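Local atomic coordinates of amidohydrolase (PDB entry 4DZH), a protein that probably catalyses the zinc-dependent hydrolytic deamination of adenosine-type substrates such as 5'-methylthioadenosine. Residues Val225-His230 and Asp259-Val264; Gly255-Arg260 and Ala278-Ser283. One frame throughout, in Å; residues are numbered along the deposited sequence.

Contact 1: Val225-His230 and Asp259-Val264. With ZN (zinc ion), chain E.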
# COMPACT_ATOMS: atom_id res chain seq x y z
N VAL A 225 25.56 -2.92 -15.04
CA VAL A 225 24.79 -3.91 -15.80
C VAL A 225 23.47 -4.17 -15.07
O VAL A 225 23.48 -4.67 -13.97
CB VAL A 225 25.61 -5.22 -15.95
CG1 VAL A 225 24.81 -6.27 -16.68
CG2 VAL A 225 26.94 -4.93 -16.66
N HIS A 226 22.34 -3.82 -15.69
CA HIS A 226 21.01 -3.87 -15.04
C HIS A 226 20.23 -5.08 -15.58
O HIS A 226 19.81 -5.04 -16.74
CB HIS A 226 20.29 -2.58 -15.44
CG HIS A 226 18.91 -2.39 -14.86
ND1 HIS A 226 18.17 -1.24 -15.09
CD2 HIS A 226 18.12 -3.19 -14.11
CE1 HIS A 226 17.00 -1.33 -14.48
NE2 HIS A 226 16.94 -2.51 -13.88
N LEU A 227 20.03 -6.12 -14.77
CA LEU A 227 19.56 -7.41 -15.27
C LEU A 227 18.46 -8.05 -14.43
O LEU A 227 18.66 -8.33 -13.24
CB LEU A 227 20.74 -8.37 -15.34
CG LEU A 227 20.50 -9.83 -15.71
CD1 LEU A 227 20.10 -9.90 -17.15
CD2 LEU A 227 21.81 -10.66 -15.49
N HIS A 228 17.30 -8.32 -15.03
CA HIS A 228 16.33 -9.19 -14.37
C HIS A 228 16.96 -10.55 -14.09
O HIS A 228 17.34 -11.25 -15.04
CB HIS A 228 15.08 -9.43 -15.23
CG HIS A 228 14.32 -8.19 -15.59
ND1 HIS A 228 14.26 -7.73 -16.88
CD2 HIS A 228 13.49 -7.39 -14.87
CE1 HIS A 228 13.46 -6.68 -16.94
NE2 HIS A 228 12.98 -6.45 -15.73
N THR A 229 17.02 -10.96 -12.82
CA THR A 229 17.76 -12.18 -12.46
C THR A 229 17.00 -13.07 -11.47
O THR A 229 16.63 -12.62 -10.37
CB THR A 229 19.11 -11.81 -11.83
OG1 THR A 229 19.82 -10.89 -12.67
CG2 THR A 229 20.02 -13.06 -11.60
N HIS A 230 16.78 -14.35 -11.81
CA HIS A 230 16.13 -15.27 -10.87
C HIS A 230 14.74 -14.78 -10.40
O HIS A 230 14.34 -14.90 -9.23
CB HIS A 230 17.02 -15.60 -9.64
CG HIS A 230 18.08 -16.62 -9.93
ND1 HIS A 230 18.43 -17.60 -9.03
CD2 HIS A 230 18.89 -16.78 -11.01
CE1 HIS A 230 19.39 -18.35 -9.55
NE2 HIS A 230 19.69 -17.87 -10.74
N ASP A 259 30.93 -6.15 -8.99
CA ASP A 259 30.46 -4.86 -8.45
C ASP A 259 29.83 -3.92 -9.49
O ASP A 259 29.62 -2.74 -9.19
CB ASP A 259 31.52 -4.12 -7.64
CG ASP A 259 32.77 -3.79 -8.45
OD1 ASP A 259 32.77 -3.95 -9.70
OD2 ASP A 259 33.76 -3.34 -7.83
N ARG A 260 29.54 -4.44 -10.67
CA ARG A 260 28.76 -3.70 -11.67
C ARG A 260 27.31 -4.19 -11.78
O ARG A 260 26.50 -3.55 -12.44
CB ARG A 260 29.37 -3.81 -13.05
CG ARG A 260 30.74 -3.18 -13.20
CD ARG A 260 31.20 -3.20 -14.66
NE ARG A 260 32.51 -2.57 -14.81
CZ ARG A 260 32.72 -1.26 -14.77
NH1 ARG A 260 31.70 -0.42 -14.57
NH2 ARG A 260 33.95 -0.77 -14.92
N LEU A 261 27.00 -5.33 -11.19
CA LEU A 261 25.71 -6.00 -11.43
C LEU A 261 24.61 -5.47 -10.54
O LEU A 261 24.72 -5.51 -9.32
CB LEU A 261 25.81 -7.51 -11.22
CG LEU A 261 24.56 -8.36 -11.53
CD1 LEU A 261 24.06 -8.17 -12.99
CD2 LEU A 261 24.76 -9.86 -11.21
N ILE A 262 23.53 -5.02 -11.17
CA ILE A 262 22.30 -4.71 -10.46
C ILE A 262 21.31 -5.83 -10.77
O ILE A 262 20.79 -5.90 -11.89
CB ILE A 262 21.72 -3.36 -10.96
CG1 ILE A 262 22.78 -2.25 -10.97
CG2 ILE A 262 20.48 -2.99 -10.13
CD1 ILE A 262 22.35 -0.96 -11.72
N ALA A 263 21.08 -6.72 -9.81
CA ALA A 263 20.28 -7.91 -10.05
C ALA A 263 18.86 -7.68 -9.57
O ALA A 263 18.61 -7.54 -8.37
CB ALA A 263 20.89 -9.10 -9.29
N VAL A 264 17.93 -7.69 -10.50
CA VAL A 264 16.54 -7.34 -10.16
C VAL A 264 15.67 -8.56 -9.89
O VAL A 264 15.75 -9.59 -10.60
CB VAL A 264 15.95 -6.50 -11.29
CG1 VAL A 264 14.54 -6.00 -10.91
CG2 VAL A 264 16.88 -5.31 -11.57
ZN ZN E . 11.31 -5.33 -14.91
O HOH W 1 10.42 -7.08 -14.40

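Contact 2: Gly255-Arg260 and Ala278-Ser283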
# COMPACT_ATOMS: atom_id res chain seq x y z
N GLY A 255 31.21 -14.13 -16.27
CA GLY A 255 31.90 -12.99 -15.69
C GLY A 255 31.01 -11.79 -15.38
O GLY A 255 31.47 -10.66 -15.36
N LEU A 256 29.73 -12.05 -15.15
CA LEU A 256 28.79 -10.94 -14.91
C LEU A 256 28.38 -10.71 -13.46
O LEU A 256 27.64 -9.77 -13.18
CB LEU A 256 27.56 -11.07 -15.79
CG LEU A 256 27.91 -10.43 -17.14
CD1 LEU A 256 28.20 -11.47 -18.20
CD2 LEU A 256 26.83 -9.44 -17.58
N VAL A 257 28.86 -11.55 -12.56
CA VAL A 257 28.56 -11.38 -11.14
C VAL A 257 29.71 -10.62 -10.46
O VAL A 257 30.74 -11.20 -10.12
CB VAL A 257 28.32 -12.74 -10.48
CG1 VAL A 257 27.92 -12.61 -9.01
CG2 VAL A 257 27.26 -13.51 -11.26
N ASN A 258 29.53 -9.31 -10.24
CA ASN A 258 30.63 -8.46 -9.78
C ASN A 258 30.07 -7.13 -9.27
O ASN A 258 28.86 -6.99 -9.16
CB ASN A 258 31.66 -8.25 -10.90
CG ASN A 258 31.04 -7.73 -12.17
OD1 ASN A 258 29.93 -7.22 -12.16
ND2 ASN A 258 31.76 -7.83 -13.27
N ASP A 259 30.93 -6.15 -8.99
CA ASP A 259 30.46 -4.86 -8.45
C ASP A 259 29.83 -3.92 -9.49
O ASP A 259 29.62 -2.74 -9.19
CB ASP A 259 31.52 -4.12 -7.64
CG ASP A 259 32.77 -3.79 -8.45
OD1 ASP A 259 32.77 -3.95 -9.70
OD2 ASP A 259 33.76 -3.34 -7.83
N ARG A 260 29.54 -4.44 -10.67
CA ARG A 260 28.76 -3.70 -11.67
C ARG A 260 27.31 -4.19 -11.78
O ARG A 260 26.50 -3.55 -12.44
CB ARG A 260 29.37 -3.81 -13.05
CG ARG A 260 30.74 -3.18 -13.20
CD ARG A 260 31.20 -3.20 -14.66
NE ARG A 260 32.51 -2.57 -14.81
CZ ARG A 260 32.72 -1.26 -14.77
NH1 ARG A 260 31.70 -0.42 -14.57
NH2 ARG A 260 33.95 -0.77 -14.92
N ALA A 278 27.25 -10.65 -1.76
CA ALA A 278 28.03 -9.89 -0.78
C ALA A 278 29.53 -9.77 -1.14
O ALA A 278 30.08 -8.66 -1.18
CB ALA A 278 27.83 -10.47 0.61
N GLU A 279 30.17 -10.90 -1.45
CA GLU A 279 31.61 -10.90 -1.77
C GLU A 279 31.98 -10.09 -3.02
O GLU A 279 33.06 -9.48 -3.07
CB GLU A 279 32.14 -12.32 -1.91
CG GLU A 279 31.91 -13.23 -0.68
CD GLU A 279 32.60 -12.75 0.61
OE1 GLU A 279 33.86 -12.72 0.65
OE2 GLU A 279 31.87 -12.45 1.59
N ARG A 280 31.09 -10.09 -4.01
CA ARG A 280 31.38 -9.49 -5.30
C ARG A 280 30.85 -8.08 -5.49
O ARG A 280 31.13 -7.45 -6.52
CB ARG A 280 30.79 -10.34 -6.40
CG ARG A 280 31.36 -11.72 -6.39
CD ARG A 280 32.72 -11.72 -7.04
NE ARG A 280 33.13 -13.10 -7.23
CZ ARG A 280 32.84 -13.81 -8.31
NH1 ARG A 280 32.20 -13.25 -9.33
NH2 ARG A 280 33.24 -15.08 -8.38
N GLY A 281 30.10 -7.58 -4.51
CA GLY A 281 29.59 -6.22 -4.56
C GLY A 281 28.33 -6.07 -5.41
O GLY A 281 28.12 -5.01 -6.02
N VAL A 282 27.54 -7.13 -5.49
CA VAL A 282 26.34 -7.09 -6.31
C VAL A 282 25.25 -6.36 -5.55
O VAL A 282 25.12 -6.53 -4.32
CB VAL A 282 25.83 -8.49 -6.59
CG1 VAL A 282 24.56 -8.45 -7.45
CG2 VAL A 282 26.92 -9.29 -7.35
N SER A 283 24.47 -5.53 -6.27
CA SER A 283 23.24 -4.98 -5.66
C SER A 283 22.01 -5.77 -6.08
O SER A 283 21.89 -6.22 -7.22
CB SER A 283 23.05 -3.51 -6.02
OG SER A 283 24.09 -2.70 -5.49

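Contact 1: Val225-His230 and Asp259-Val264
The imidazole of His226 is met at its edge, near the ring plane, by the CG2 methyl of Val264, which lies 3.5 Å from His226 CD2. With CG anti to the backbone N (chi1 -179°), the ring stands out from the face it shares with Ile262, His228 and Val264, and its NE2 is hydrogen-bonded to ND1 of the zinc ligand His79, a second-shell contact that probably helps orient that ligand. His228, on the same face, has Val264 CG1 obliquely beside it and binds zinc through NE2 at 2.2 Å; His79, His81, Asp316 and a water complete the site, and His228 ND1 is hydrogen-bonded to His201 O. His228 lies near the C-terminal end of strand 225-229, where TIM-barrel amidohydrolases hold their metal. Five straight backbone bonds pair the two segments, from Val225 N to Arg260 O (2.8 Å) through to Thr229 N to Val264 O (2.9 Å). Leu227 O accepts twice, from Val264 N (2.9 Å) and Thr229 OG1 (2.9 Å), which approach from opposite faces of the carbonyl plane. On the other face, Leu261 CD1 packs against Leu227 CB at 4.1 Å; helix 208-221 covers Val225 and Leu227, and helix 247-254 also reaches Leu227.

Contact 2: Gly255-Arg260 and Ala278-Ser283
Arg280 NH1 donates to the carbonyl oxygen of Val257 over 2.6 Å, short but bent, with 137° at the hydrogen. The oxygen lies at the edge of the guanidinium, almost in its plane, and the donor in turn lies in the carbonyl plane. A bend at chi2 (-79°) folds the arginine chain round its acceptor, so that Arg280 CD also comes within 3.7 Å of Val257 O. Beyond this bond the backbones themselves meet. Gly281, with positive phi, ends the helix in a Schellman motif, and its carbonyl oxygen receives a CA-H...O contact from Asp259 CA at 3.4 Å. In the facing loop, Asn258 OD1 accepts from Arg260 N at 3.2 Å, forming an Asx turn with the donor well above the plane of the amide carbonyl. The apolar part is small: Val282 CG2 touches Val257 CG1 at 3.8 Å and also reaches Asn258 O at 3.5 Å. Two helix exits are thereby joined, since Gly255 closes helix 247-254 with a Schellman motif of its own. Val257 is packed between that helix and Leu276 of helix 271-280, while Arg260 and Val282 each stand just before a strand of the parallel sheet, 261-265 and 283-286.

Strand 225-229 comes first; the chain then runs through helices 233-243 and 247-254 and returns at Asp259-Val264, where contact 1 closes a parallel crossover. Contact 2 opens before that closure, at Gly255, and shares Asp259 and Arg260 with it. After strand 261-265 the chain closes contact 2 at Ala278-Ser283, the end of helix 271-280 and the turn into strand 283-286. The two loops therefore interlock, neither enclosing the other. Ser283 carries the pairing onward through probable backbone hydrogen bonds with Leu261 and Ala263, setting strand 283-286 beside strand 261-265, which in turn pairs with the zinc-bearing strand 225-229, while contact 2 joins the helix-to-strand turns at the N-terminal ends of strands 261-265 and 283-286.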